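Membrane-anchored mycosin mycp1 (Mycobacterium thermoresistibile, PDB 4HVL) is a membrane-anchored, subtilisin-like serine protease and an essential component of the mycobacterial type VII (ESX-1) secretion system, probably cleaving peptide bonds through a charge relay. Local coordinates at residues A[76-81]-A[112-117]; A[38-43]-A[295-300]; A[261-266]-A[283-288]; A[255-260]-A[275-280]; A[223-228]-A[242-247]. All coordinates share one frame; numbering follows the deposited sequence.

Contact 1: residues A[76-81]-A[112-117]; sequences SPRVPA and RGAPTD
Arg78 meets Asp117 in a bidentate, end-on salt bridge that ties two surface loops of the subtilisin fold: the loop between strands 65-70 and 82-86, and the one that follows helix 102-110. Arg78 NH1 lies 2.7 Å from Asp117 OD2, and Arg78 NH2 lies 3.0 Å from Asp117 OD1. Each oxygen uses its syn lone pair, and with only 19° between their planes the guanidinium and carboxylate are nearly coplanar.

The side edge of the same guanidinium grips a single atom, the carbonyl oxygen of Arg112. NE, 2.9 Å from Arg112 O, comes from above the carbonyl plane, whereas NH2, 3.1 Å from Arg112 O, lies within it. Arginine suits this place because four hydrogen bonds leave it in its own plane and fix the rotation of the flat group. Ala114 CB, a methyl small enough to approach closely, lies over the centre of one face, 3.4 Å from Arg78 NH1. A bend at chi3 (79°) in an otherwise extended chain turns the group toward these partners.

The backbones add their own bond, Arg112 N to Arg78 O at 2.8 Å, nearly straight at 172°. Further out, Asp117 closes a type I turn that starts at Ala114, and its OD1 also accepts from Phe119 N. On the other loop, Ser76 OG accepts from Val79 N in an ST motif. The guanidinium of Arg112, whose NH1 is held by Ala110 O and Ala126 O, has Pro80 over the centre of one face, with Pro80 CG 3.6 Å from Arg112 CZ.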
# COMPACT_ATOMS: atom_id res chain seq x y z
N SER A 76 -6.82 -1.62 18.63
CA SER A 76 -6.46 -2.28 19.87
C SER A 76 -5.27 -1.57 20.44
O SER A 76 -4.65 -0.74 19.73
CB SER A 76 -6.10 -3.75 19.62
OG SER A 76 -4.89 -3.87 18.87
N PRO A 77 -4.89 -1.89 21.69
CA PRO A 77 -3.72 -1.21 22.21
C PRO A 77 -2.47 -1.43 21.34
O PRO A 77 -1.69 -0.49 21.21
CB PRO A 77 -3.57 -1.78 23.63
CG PRO A 77 -4.96 -2.19 24.03
CD PRO A 77 -5.63 -2.62 22.74
N ARG A 78 -2.30 -2.62 20.74
CA ARG A 78 -1.13 -2.87 19.89
C ARG A 78 -1.21 -2.28 18.50
O ARG A 78 -0.17 -2.09 17.87
CB ARG A 78 -0.81 -4.35 19.80
CG ARG A 78 -0.20 -4.86 21.10
CD ARG A 78 0.19 -6.32 20.98
NE ARG A 78 1.45 -6.50 20.26
CZ ARG A 78 1.99 -7.69 20.01
NH1 ARG A 78 1.38 -8.80 20.41
NH2 ARG A 78 3.15 -7.76 19.37
N VAL A 79 -2.43 -1.99 18.02
CA VAL A 79 -2.65 -1.31 16.74
C VAL A 79 -3.63 -0.16 17.02
O VAL A 79 -4.81 -0.27 16.73
CB VAL A 79 -3.24 -2.26 15.67
CG1 VAL A 79 -3.15 -1.63 14.28
CG2 VAL A 79 -2.50 -3.59 15.68
N PRO A 80 -3.14 0.91 17.70
CA PRO A 80 -4.03 1.95 18.24
C PRO A 80 -4.46 2.97 17.20
O PRO A 80 -4.19 4.17 17.33
CB PRO A 80 -3.17 2.60 19.34
CG PRO A 80 -1.79 2.46 18.82
CD PRO A 80 -1.75 1.10 18.16
N ALA A 81 -5.14 2.50 16.16
CA ALA A 81 -5.53 3.35 15.06
C ALA A 81 -6.58 4.39 15.43
O ALA A 81 -7.37 4.19 16.34
CB ALA A 81 -6.04 2.50 13.90
N ARG A 112 2.67 -2.29 17.88
CA ARG A 112 3.48 -2.29 19.09
C ARG A 112 3.98 -3.69 19.48
O ARG A 112 3.39 -4.70 19.12
CB ARG A 112 2.69 -1.69 20.25
CG ARG A 112 2.75 -0.17 20.31
CD ARG A 112 2.10 0.47 19.11
NE ARG A 112 1.88 1.88 19.36
CZ ARG A 112 1.77 2.82 18.42
NH1 ARG A 112 1.81 2.51 17.12
NH2 ARG A 112 1.58 4.07 18.81
N GLY A 113 5.07 -3.72 20.25
CA GLY A 113 5.63 -4.98 20.75
C GLY A 113 4.85 -5.53 21.93
O GLY A 113 3.96 -4.86 22.47
N ALA A 114 5.16 -6.77 22.30
CA ALA A 114 4.63 -7.41 23.49
C ALA A 114 5.66 -8.42 23.99
O ALA A 114 6.37 -9.01 23.20
CB ALA A 114 3.35 -8.15 23.15
N PRO A 115 5.73 -8.63 25.32
CA PRO A 115 6.69 -9.59 25.84
C PRO A 115 6.36 -11.06 25.52
O PRO A 115 7.21 -11.93 25.70
CB PRO A 115 6.67 -9.32 27.36
CG PRO A 115 5.31 -8.80 27.62
CD PRO A 115 4.86 -8.08 26.38
N THR A 116 5.14 -11.33 25.05
CA THR A 116 4.69 -12.68 24.79
C THR A 116 4.89 -13.14 23.36
O THR A 116 4.58 -14.28 23.07
CB THR A 116 3.19 -12.82 25.10
OG1 THR A 116 2.48 -11.78 24.43
CG2 THR A 116 2.92 -12.76 26.61
N ASP A 117 5.32 -12.28 22.44
CA ASP A 117 5.63 -12.74 21.09
C ASP A 117 6.77 -11.93 20.48
O ASP A 117 7.21 -10.93 21.06
CB ASP A 117 4.38 -12.77 20.17
CG ASP A 117 3.78 -11.39 19.88
OD1 ASP A 117 4.44 -10.51 19.26
OD2 ASP A 117 2.61 -11.17 20.27

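Contact 2: residues A[38-43]-A[295-300]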
# COMPACT_ATOMS: atom_id res chain seq x y z
N SER A 38 1.57 -22.81 15.19
CA SER A 38 2.50 -21.71 14.94
C SER A 38 3.07 -21.21 16.27
O SER A 38 2.35 -21.11 17.26
CB SER A 38 1.78 -20.55 14.24
OG SER A 38 1.31 -20.92 12.95
N ASN A 39 4.36 -20.92 16.30
CA ASN A 39 4.99 -20.40 17.51
C ASN A 39 5.45 -18.98 17.21
O ASN A 39 6.34 -18.78 16.41
CB ASN A 39 6.17 -21.27 17.91
CG ASN A 39 7.06 -20.62 18.97
OD1 ASN A 39 6.61 -19.79 19.78
ND2 ASN A 39 8.33 -20.99 18.97
N PHE A 40 4.81 -18.00 17.85
CA PHE A 40 5.10 -16.60 17.56
C PHE A 40 6.17 -15.98 18.46
O PHE A 40 6.44 -14.78 18.39
CB PHE A 40 3.80 -15.79 17.63
CG PHE A 40 2.77 -16.22 16.62
CD1 PHE A 40 2.89 -15.82 15.31
CD2 PHE A 40 1.69 -17.02 16.98
CE1 PHE A 40 1.94 -16.18 14.36
CE2 PHE A 40 0.74 -17.40 16.04
CZ PHE A 40 0.86 -16.97 14.73
N ALA A 41 6.81 -16.80 19.28
CA ALA A 41 7.94 -16.34 20.08
C ALA A 41 9.10 -15.88 19.20
O ALA A 41 9.82 -14.95 19.54
CB ALA A 41 8.38 -17.43 21.05
N ASP A 42 9.29 -16.54 18.06
CA ASP A 42 10.36 -16.18 17.13
C ASP A 42 9.97 -14.97 16.30
O ASP A 42 8.79 -14.66 16.13
CB ASP A 42 10.67 -17.35 16.18
CG ASP A 42 11.30 -18.53 16.91
OD1 ASP A 42 12.28 -18.29 17.66
OD2 ASP A 42 10.81 -19.67 16.73
N ARG A 43 10.98 -14.27 15.80
CA ARG A 43 10.77 -13.12 14.95
C ARG A 43 10.28 -13.58 13.58
O ARG A 43 10.76 -14.58 13.10
CB ARG A 43 12.07 -12.33 14.82
CG ARG A 43 12.44 -11.62 16.11
CD ARG A 43 13.76 -10.88 15.99
NE ARG A 43 14.24 -10.45 17.31
CZ ARG A 43 15.50 -10.13 17.61
NH1 ARG A 43 16.46 -10.17 16.69
NH2 ARG A 43 15.80 -9.76 18.85
N PRO A 295 -1.01 -12.05 17.54
CA PRO A 295 -0.31 -12.43 16.32
C PRO A 295 -1.16 -13.34 15.41
O PRO A 295 -1.89 -14.21 15.90
CB PRO A 295 0.95 -13.16 16.82
CG PRO A 295 0.84 -13.28 18.29
CD PRO A 295 -0.38 -12.57 18.77
N VAL A 296 -1.10 -13.07 14.11
CA VAL A 296 -1.77 -13.88 13.11
C VAL A 296 -0.86 -14.15 11.92
O VAL A 296 0.04 -13.35 11.61
CB VAL A 296 -3.06 -13.20 12.59
CG1 VAL A 296 -4.15 -13.22 13.65
CG2 VAL A 296 -2.78 -11.77 12.08
N ASN A 297 -1.13 -15.25 11.22
CA ASN A 297 -0.36 -15.62 10.02
C ASN A 297 -1.13 -16.44 8.98
O ASN A 297 -0.52 -17.05 8.11
CB ASN A 297 0.93 -16.34 10.44
CG ASN A 297 0.68 -17.71 11.03
OD1 ASN A 297 -0.48 -18.12 11.21
ND2 ASN A 297 1.75 -18.44 11.33
N ALA A 298 -2.47 -16.44 9.07
CA ALA A 298 -3.32 -17.17 8.15
C ALA A 298 -4.63 -16.43 7.98
O ALA A 298 -5.08 -15.69 8.87
CB ALA A 298 -3.59 -18.56 8.69
N LEU A 299 -5.25 -16.66 6.83
CA LEU A 299 -6.57 -16.15 6.51
C LEU A 299 -7.44 -17.29 6.02
O LEU A 299 -6.93 -18.32 5.53
CB LEU A 299 -6.45 -15.10 5.41
CG LEU A 299 -5.62 -13.91 5.86
CD1 LEU A 299 -5.29 -13.03 4.68
CD2 LEU A 299 -6.35 -13.13 6.96
N GLN A 300 -8.76 -17.13 6.13
CA GLN A 300 -9.67 -18.15 5.64
C GLN A 300 -9.72 -18.01 4.12
O GLN A 300 -10.01 -16.94 3.61
CB GLN A 300 -11.08 -17.99 6.25
CG GLN A 300 -11.14 -18.00 7.77
CD GLN A 300 -10.73 -19.33 8.38
OE1 GLN A 300 -10.58 -20.33 7.67
NE2 GLN A 300 -10.56 -19.35 9.69
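Phe40 lays its ring over Pro295 and runs on toward Asn297. Its CB is already in touch, 3.9 Å from Pro295 CG. With CG anti to the carbonyl carbon (chi1 -62°), the ring leaves the loop toward strand 295-300. Phe40 CG then comes to 3.6 Å from Pro295 CB, and CD1 stands equally near that methylene. This is a CH-pi contact: Pro295 CB sits over one face, 3.7 Å from the ring centroid and 19° off its normal. A proline ring suits the spot, being rigid and rich in C-H bonds that can point at an aromatic face. Farther along, CE1 lies 3.8 Å from Asn297 ND2, and CZ at the tip lies equally close to Asn297 CG. The ring and amide planes stand 59° apart there, and Val34 also packs against both side chains.

Asn297 belongs to a classic beta bulge: it and Ala298 both face Thr33, which breaks strand 295-300, the middle strand of a small antiparallel sheet. In this way the N-terminal part of the chain, running toward helix 45-50, is laid against the protease body.

The asparagine serves this junction with both ends of its amide. ND2 donates to Ser38 OG at 3.0 Å, nearly straight and close to the amide plane, while OD1 accepts from Tyr35 N. Ser38 OG, small and able to both give and take, also bonds to Tyr35 O. Just beyond Ser38, Asn39 OD1 accepts from Ala41 N in an Asx turn that has Phe40 at its middle.

Contact 3: residues A[261-266]-A[283-288]. With ACT (acetate ion), chain L.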
# COMPACT_ATOMS: atom_id res chain seq x y z
N ILE A 261 8.60 -9.34 -2.57
CA ILE A 261 9.51 -10.47 -2.60
C ILE A 261 9.09 -11.49 -1.56
O ILE A 261 8.39 -11.15 -0.58
CB ILE A 261 10.99 -10.09 -2.35
CG1 ILE A 261 11.16 -9.35 -1.02
CG2 ILE A 261 11.53 -9.27 -3.51
CD1 ILE A 261 12.39 -9.77 -0.27
N GLY A 262 9.55 -12.72 -1.76
CA GLY A 262 9.35 -13.83 -0.83
C GLY A 262 10.54 -14.08 0.08
O GLY A 262 11.57 -13.39 -0.04
N PRO A 263 10.43 -15.09 0.98
CA PRO A 263 11.47 -15.36 1.98
C PRO A 263 12.80 -15.80 1.39
O PRO A 263 13.82 -15.67 2.06
CB PRO A 263 10.88 -16.48 2.87
CG PRO A 263 9.54 -16.80 2.33
CD PRO A 263 9.34 -16.08 1.03
N THR A 264 12.81 -16.28 0.15
CA THR A 264 14.07 -16.60 -0.54
C THR A 264 14.66 -15.42 -1.31
O THR A 264 15.68 -15.57 -1.96
CB THR A 264 13.91 -17.78 -1.52
OG1 THR A 264 13.16 -17.36 -2.65
CG2 THR A 264 13.21 -18.96 -0.83
N GLY A 265 14.03 -14.25 -1.23
CA GLY A 265 14.52 -13.03 -1.90
C GLY A 265 14.11 -12.86 -3.35
O GLY A 265 14.51 -11.89 -3.99
N GLN A 266 13.31 -13.78 -3.89
CA GLN A 266 12.85 -13.65 -5.28
C GLN A 266 11.59 -12.77 -5.39
O GLN A 266 10.82 -12.67 -4.44
CB GLN A 266 12.55 -15.01 -5.90
CG GLN A 266 13.73 -15.97 -5.91
CD GLN A 266 14.94 -15.38 -6.61
OE1 GLN A 266 14.82 -14.80 -7.69
NE2 GLN A 266 16.11 -15.53 -6.00
N ALA A 283 6.46 -9.72 1.06
CA ALA A 283 5.05 -9.76 0.66
C ALA A 283 4.42 -11.16 0.77
O ALA A 283 3.27 -11.34 0.38
CB ALA A 283 4.95 -9.26 -0.77
N GLU A 284 5.16 -12.14 1.29
CA GLU A 284 4.69 -13.53 1.39
C GLU A 284 4.93 -14.06 2.81
O GLU A 284 5.85 -13.62 3.50
CB GLU A 284 5.46 -14.43 0.40
CG GLU A 284 5.38 -14.03 -1.06
CD GLU A 284 6.34 -14.85 -1.93
OE1 GLU A 284 6.64 -16.02 -1.60
OE2 GLU A 284 6.80 -14.31 -2.95
N ASN A 285 4.08 -15.01 3.23
CA ASN A 285 4.27 -15.72 4.50
C ASN A 285 4.46 -14.73 5.64
O ASN A 285 5.38 -14.84 6.47
CB ASN A 285 5.45 -16.71 4.39
CG ASN A 285 5.21 -17.80 3.35
OD1 ASN A 285 5.89 -17.86 2.32
ND2 ASN A 285 4.25 -18.67 3.62
N ILE A 286 3.54 -13.76 5.66
CA ILE A 286 3.60 -12.62 6.57
C ILE A 286 2.97 -12.97 7.94
O ILE A 286 2.00 -13.75 8.03
CB ILE A 286 2.92 -11.39 5.92
CG1 ILE A 286 3.68 -10.93 4.66
CG2 ILE A 286 2.77 -10.22 6.89
CD1 ILE A 286 5.15 -10.62 4.88
N THR A 287 3.58 -12.45 8.99
CA THR A 287 3.00 -12.44 10.33
C THR A 287 2.60 -11.02 10.63
O THR A 287 3.35 -10.08 10.34
CB THR A 287 4.03 -12.94 11.34
OG1 THR A 287 4.34 -14.30 11.02
CG2 THR A 287 3.51 -12.86 12.77
N ALA A 288 1.42 -10.86 11.20
CA ALA A 288 0.90 -9.55 11.52
C ALA A 288 0.07 -9.68 12.80
O ALA A 288 0.13 -10.73 13.47
CB ALA A 288 0.08 -9.04 10.33
C ACT L . 3.63 -18.85 7.57
O ACT L . 4.06 -18.33 8.65
OXT ACT L . 3.01 -18.20 6.68
CH3 ACT L . 3.89 -20.31 7.37
O HOH W 1 9.08 -15.15 -3.96
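Ile261 O accepts from Ala283 N at 2.9 Å, the donor lying almost straight ahead of the carbonyl. The isoleucine's own side chain turns the other way, onto Tyr49 and Val360 in the buried interior.

Gly262 follows, and the carboxylate of Glu284 lies against its bare CA, which is 3.4 Å from Glu284 OE2. The site calls for glycine, because the place a CB would take is filled by the glutamate. Glu284 gets there with CG anti to the carbonyl carbon (chi1 -58°) and the chain extended beyond it. Pro263 comes next, its CD 3.8 Å from Glu284 OE1 and its CG equally near Asn285 OD1. Its fixed phi suits the first corner of the type I turn from Gly262 to Gly265, closed by Gly265 N to Gly262 O at 2.9 Å.

These are the loops that leave the C-terminal ends of the neighbouring parallel strands 256-261 and 277-282 of the subtilisin sheet, the edge near which this fold places its active site. The side chain of Ala283 is about 8 Å from that of Ser312, the predicted charge-relay serine.

Gly265 has a positive phi (86°), which glycine takes readily. At the end of the walk, Gln266 O accepts from Gly262 N and from a water, 3.1 Å away. That same water donates to Glu284 OE2 at 2.6 Å. OE2 is gripped by Ser268 OG as well, so the carboxylate has polar partners although it packs on glycine and proline. Asn285, a residue tolerant of its left-handed backbone angles, makes a weak bond from ND2 to an acetate probably carried over from crystallisation.

Contact 4: residues A[255-260]-A[275-280]; sequences VLTVGG and PWVGAA
Gly259 N donates to Ala279 O at 2.8 Å, and Gly278 N to Thr257 O at 2.9 Å; both donors lie in the plane of the accepting carbonyl. Ala279 N reaches the same Thr257 O only in a weak bond. Before these, where the strands diverge, a water bridges the backbones: it accepts from Thr257 N and donates to Trp276 O, 2.7 Å away.

Close CA-H...O contacts supplement the ladder, with Val258 CA 3.3 Å from Ala279 O and Ala280 CA 3.2 Å from Gly259 O. Gly259 has no side chain on the face where Val277 CG1 and Ala280 CB crowd in. Gly278 is equally apt, since Leu256 CD1 lies 3.9 Å from its CA. That methyl also touches Ala279 CB, and the Leu256 side chain also packs on helix 334-343.

Thr257 divides its two branches. CG2, anti to the backbone N, meets the edge of the indole 4.0 Å from Trp276 CD1, and OG1 bonds to Ala249 O. The indole also packs edge-to-face with Trp239. On the face of Val258 and Ala279, Val258 lies under Ala314 and Val318 of helix 311-328.

The strands splay by 51° between their short axes, yet they pair as parallel strands, Val258 with Ala279 and Gly259 with Ala280: they are the last two of the seven-stranded parallel sheet at the core of the subtilisin fold, with 277-282 as its outer edge.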
# COMPACT_ATOMS: atom_id res chain seq x y z
N VAL A 255 4.75 9.01 -6.36
CA VAL A 255 4.61 7.97 -5.38
C VAL A 255 5.79 7.01 -5.53
O VAL A 255 6.37 6.87 -6.61
CB VAL A 255 3.29 7.16 -5.55
CG1 VAL A 255 2.06 8.08 -5.62
CG2 VAL A 255 3.34 6.24 -6.76
N LEU A 256 6.15 6.35 -4.45
CA LEU A 256 7.04 5.19 -4.50
C LEU A 256 6.20 3.89 -4.49
O LEU A 256 5.53 3.55 -3.50
CB LEU A 256 8.02 5.23 -3.33
CG LEU A 256 8.96 4.03 -3.15
CD1 LEU A 256 9.79 3.84 -4.41
CD2 LEU A 256 9.84 4.21 -1.93
N THR A 257 6.25 3.18 -5.60
CA THR A 257 5.47 1.98 -5.80
C THR A 257 6.30 0.75 -5.46
O THR A 257 7.43 0.60 -5.93
CB THR A 257 4.97 1.95 -7.25
OG1 THR A 257 4.08 3.04 -7.44
CG2 THR A 257 4.26 0.63 -7.59
N VAL A 258 5.72 -0.12 -4.63
CA VAL A 258 6.45 -1.20 -4.00
C VAL A 258 5.94 -2.58 -4.44
O VAL A 258 4.78 -2.96 -4.18
CB VAL A 258 6.37 -1.11 -2.45
CG1 VAL A 258 7.32 -2.09 -1.78
CG2 VAL A 258 6.65 0.31 -1.99
N GLY A 259 6.84 -3.34 -5.07
CA GLY A 259 6.60 -4.73 -5.44
C GLY A 259 6.96 -5.69 -4.31
O GLY A 259 7.48 -5.27 -3.28
N GLY A 260 6.69 -6.97 -4.51
CA GLY A 260 6.80 -7.98 -3.44
C GLY A 260 7.94 -8.95 -3.66
O GLY A 260 8.24 -9.29 -4.79
N PRO A 275 6.70 -0.23 -15.54
CA PRO A 275 7.74 0.79 -15.62
C PRO A 275 7.81 1.72 -14.40
O PRO A 275 8.78 2.45 -14.25
CB PRO A 275 7.39 1.58 -16.89
CG PRO A 275 5.94 1.37 -17.10
CD PRO A 275 5.61 0.01 -16.52
N TRP A 276 6.80 1.64 -13.51
CA TRP A 276 6.63 2.56 -12.38
C TRP A 276 7.06 1.98 -11.04
O TRP A 276 7.11 2.69 -10.05
CB TRP A 276 5.15 3.00 -12.30
CG TRP A 276 4.22 1.81 -12.48
CD1 TRP A 276 4.03 0.79 -11.59
CD2 TRP A 276 3.44 1.49 -13.64
NE1 TRP A 276 3.17 -0.12 -12.11
CE2 TRP A 276 2.77 0.28 -13.36
CE3 TRP A 276 3.21 2.13 -14.85
CZ2 TRP A 276 1.90 -0.33 -14.26
CZ3 TRP A 276 2.33 1.54 -15.76
CH2 TRP A 276 1.68 0.31 -15.45
N VAL A 277 7.38 0.69 -10.99
CA VAL A 277 7.79 0.07 -9.72
C VAL A 277 9.17 0.63 -9.32
O VAL A 277 10.07 0.69 -10.15
CB VAL A 277 7.83 -1.47 -9.85
CG1 VAL A 277 8.30 -2.13 -8.55
CG2 VAL A 277 6.48 -2.01 -10.26
N GLY A 278 9.31 1.06 -8.06
CA GLY A 278 10.53 1.73 -7.55
C GLY A 278 11.34 0.94 -6.53
O GLY A 278 12.53 1.16 -6.36
N ALA A 279 10.70 -0.01 -5.86
CA ALA A 279 11.32 -0.74 -4.78
C ALA A 279 10.52 -1.99 -4.46
O ALA A 279 9.44 -2.22 -5.04
CB ALA A 279 11.41 0.15 -3.56
N ALA A 280 11.05 -2.80 -3.55
CA ALA A 280 10.35 -3.98 -3.09
C ALA A 280 10.58 -4.27 -1.62
O ALA A 280 11.49 -3.71 -0.98
CB ALA A 280 10.75 -5.19 -3.93
O HOH W 2 8.08 3.94 -7.84

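Contact 5: residues A[223-228]-A[242-247]; sequences TQNPPP and VQTIVS
Loop meets strand here, as Asn225 and Thr223 fasten 223-228 along the edge of strand 244-247, one half of the small two-stranded antiparallel sheet that it forms with strand 183-186 in this subtilisin-fold protein. The backbone of Gln243 and Ile245 is paired with Val187 and Tyr185, so Thr244, between them, has its N-H and C=O turned to the loop.

Asparagine suits the gap because its amide offers an acceptor and a donor side by side, imitating a neighbouring strand. Thr244 N donates to Asn225 OD1 at 2.8 Å, almost straight (173°) and on a lone pair in the carbonyl plane. Asn225 ND2 returns a bond to Thr244 O at 2.9 Å, again in plane. OD1 is gripped a second time by Gln243 N, 2.8 Å away and tilted 28° from the carbonyl plane, while ND2 also bonds to Ser273 O. The buried amide is thus held at both ends and its flip state fixed by its partners. Val242 CG1 packs 3.7 Å from Asn225 OD1.

Gln224 supports the arrangement from the second shell: its OE1 accepts from Asn225 N and from Ser273 N, and its NE2 bonds to Ser271 O. Covalent reinforcement lies close by, since the Cys184-Cys222 disulfide joins this loop to the same small sheet and Thr244 touches Cys184.

At the outer side Pro226 and Gln243 cross at about a right angle, with Pro226 CG 3.8 Å from Gln243 NE2. At the other end, Thr244 OG1, anti to its carbonyl carbon (chi1 -58°), donates to Thr223 O at 2.9 Å.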
# COMPACT_ATOMS: atom_id res chain seq x y z
N THR A 223 -3.80 -8.33 -14.98
CA THR A 223 -3.03 -9.29 -15.73
C THR A 223 -1.63 -8.71 -15.86
O THR A 223 -1.46 -7.51 -16.11
CB THR A 223 -3.71 -9.61 -17.08
OG1 THR A 223 -3.88 -8.41 -17.84
CG2 THR A 223 -5.06 -10.22 -16.84
N GLN A 224 -0.63 -9.56 -15.61
CA GLN A 224 0.79 -9.20 -15.57
C GLN A 224 1.25 -8.43 -16.80
O GLN A 224 0.89 -8.80 -17.92
CB GLN A 224 1.64 -10.47 -15.45
CG GLN A 224 3.13 -10.27 -15.19
CD GLN A 224 3.38 -9.39 -13.98
OE1 GLN A 224 3.35 -8.16 -14.07
NE2 GLN A 224 3.64 -10.01 -12.84
N ASN A 225 2.06 -7.40 -16.61
CA ASN A 225 2.62 -6.68 -17.74
C ASN A 225 3.84 -7.41 -18.30
O ASN A 225 4.60 -7.99 -17.54
CB ASN A 225 3.03 -5.25 -17.35
CG ASN A 225 1.87 -4.29 -17.37
OD1 ASN A 225 1.09 -4.25 -18.34
ND2 ASN A 225 1.74 -3.49 -16.30
N PRO A 226 4.03 -7.38 -19.64
CA PRO A 226 5.27 -7.96 -20.23
C PRO A 226 6.51 -7.16 -19.85
O PRO A 226 6.41 -5.98 -19.56
CB PRO A 226 5.03 -7.86 -21.75
CG PRO A 226 3.58 -7.66 -21.93
CD PRO A 226 3.06 -7.00 -20.67
N PRO A 227 7.69 -7.80 -19.87
CA PRO A 227 8.91 -7.04 -19.63
C PRO A 227 9.24 -6.02 -20.75
O PRO A 227 8.68 -6.08 -21.83
CB PRO A 227 9.99 -8.13 -19.58
CG PRO A 227 9.46 -9.23 -20.42
CD PRO A 227 7.98 -9.22 -20.16
N PRO A 228 10.16 -5.11 -20.48
CA PRO A 228 10.71 -4.22 -21.52
C PRO A 228 11.30 -4.97 -22.71
O PRO A 228 11.83 -6.07 -22.53
CB PRO A 228 11.84 -3.49 -20.80
CG PRO A 228 11.50 -3.58 -19.33
CD PRO A 228 10.78 -4.88 -19.16
N VAL A 242 3.53 -2.07 -21.94
CA VAL A 242 2.48 -2.13 -20.91
C VAL A 242 1.13 -2.45 -21.53
O VAL A 242 0.76 -1.88 -22.56
CB VAL A 242 2.37 -0.79 -20.15
CG1 VAL A 242 1.09 -0.73 -19.32
CG2 VAL A 242 3.61 -0.58 -19.31
N GLN A 243 0.40 -3.37 -20.89
CA GLN A 243 -1.01 -3.64 -21.22
C GLN A 243 -1.98 -3.26 -20.10
O GLN A 243 -3.15 -2.93 -20.36
CB GLN A 243 -1.19 -5.13 -21.52
CG GLN A 243 -0.23 -5.65 -22.57
CD GLN A 243 -0.25 -7.16 -22.70
OE1 GLN A 243 -0.71 -7.88 -21.79
NE2 GLN A 243 0.25 -7.65 -23.83
N THR A 244 -1.52 -3.36 -18.85
CA THR A 244 -2.34 -3.11 -17.67
C THR A 244 -1.81 -1.91 -16.88
O THR A 244 -0.68 -1.91 -16.40
CB THR A 244 -2.39 -4.36 -16.78
OG1 THR A 244 -2.91 -5.46 -17.53
CG2 THR A 244 -3.28 -4.16 -15.56
N ILE A 245 -2.62 -0.86 -16.79
CA ILE A 245 -2.35 0.27 -15.92
C ILE A 245 -2.73 -0.14 -14.50
O ILE A 245 -3.79 -0.73 -14.29
CB ILE A 245 -3.18 1.51 -16.35
CG1 ILE A 245 -2.82 1.94 -17.78
CG2 ILE A 245 -3.03 2.67 -15.36
CD1 ILE A 245 -1.34 2.17 -18.01
N VAL A 246 -1.84 0.12 -13.54
CA VAL A 246 -2.13 0.00 -12.11
C VAL A 246 -2.07 1.40 -11.51
O VAL A 246 -1.05 2.12 -11.65
CB VAL A 246 -1.11 -0.92 -11.39
CG1 VAL A 246 -1.51 -1.12 -9.93
CG2 VAL A 246 -1.02 -2.27 -12.10
N SER A 247 -3.15 1.81 -10.85
CA SER A 247 -3.24 3.17 -10.27
C SER A 247 -3.54 3.08 -8.78
O SER A 247 -4.38 2.29 -8.37
CB SER A 247 -4.35 3.98 -10.95
OG SER A 247 -4.37 5.34 -10.49

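From the N terminus, 38-43 comes first and waits until 295-300 for its partner, so contact 2 spans a long loop that contains the other four. Contact 1 closes early within it, joining loops beside strands 65-70 and 82-86 and helix 102-110; Asp117 also packs on Phe40 and Pro295. Contact 5 then closes before contact 4 opens, but Trp276 and Pro275 lie against Thr244 and Val242, tying the two-stranded sheet to the edge of the main one. Contacts 4 and 3 alternate along the chain and so cross, following the same strand pair into its exit loops. Contact 3 leads back to contact 2, where Val296 N probably bonds to Ala288 O.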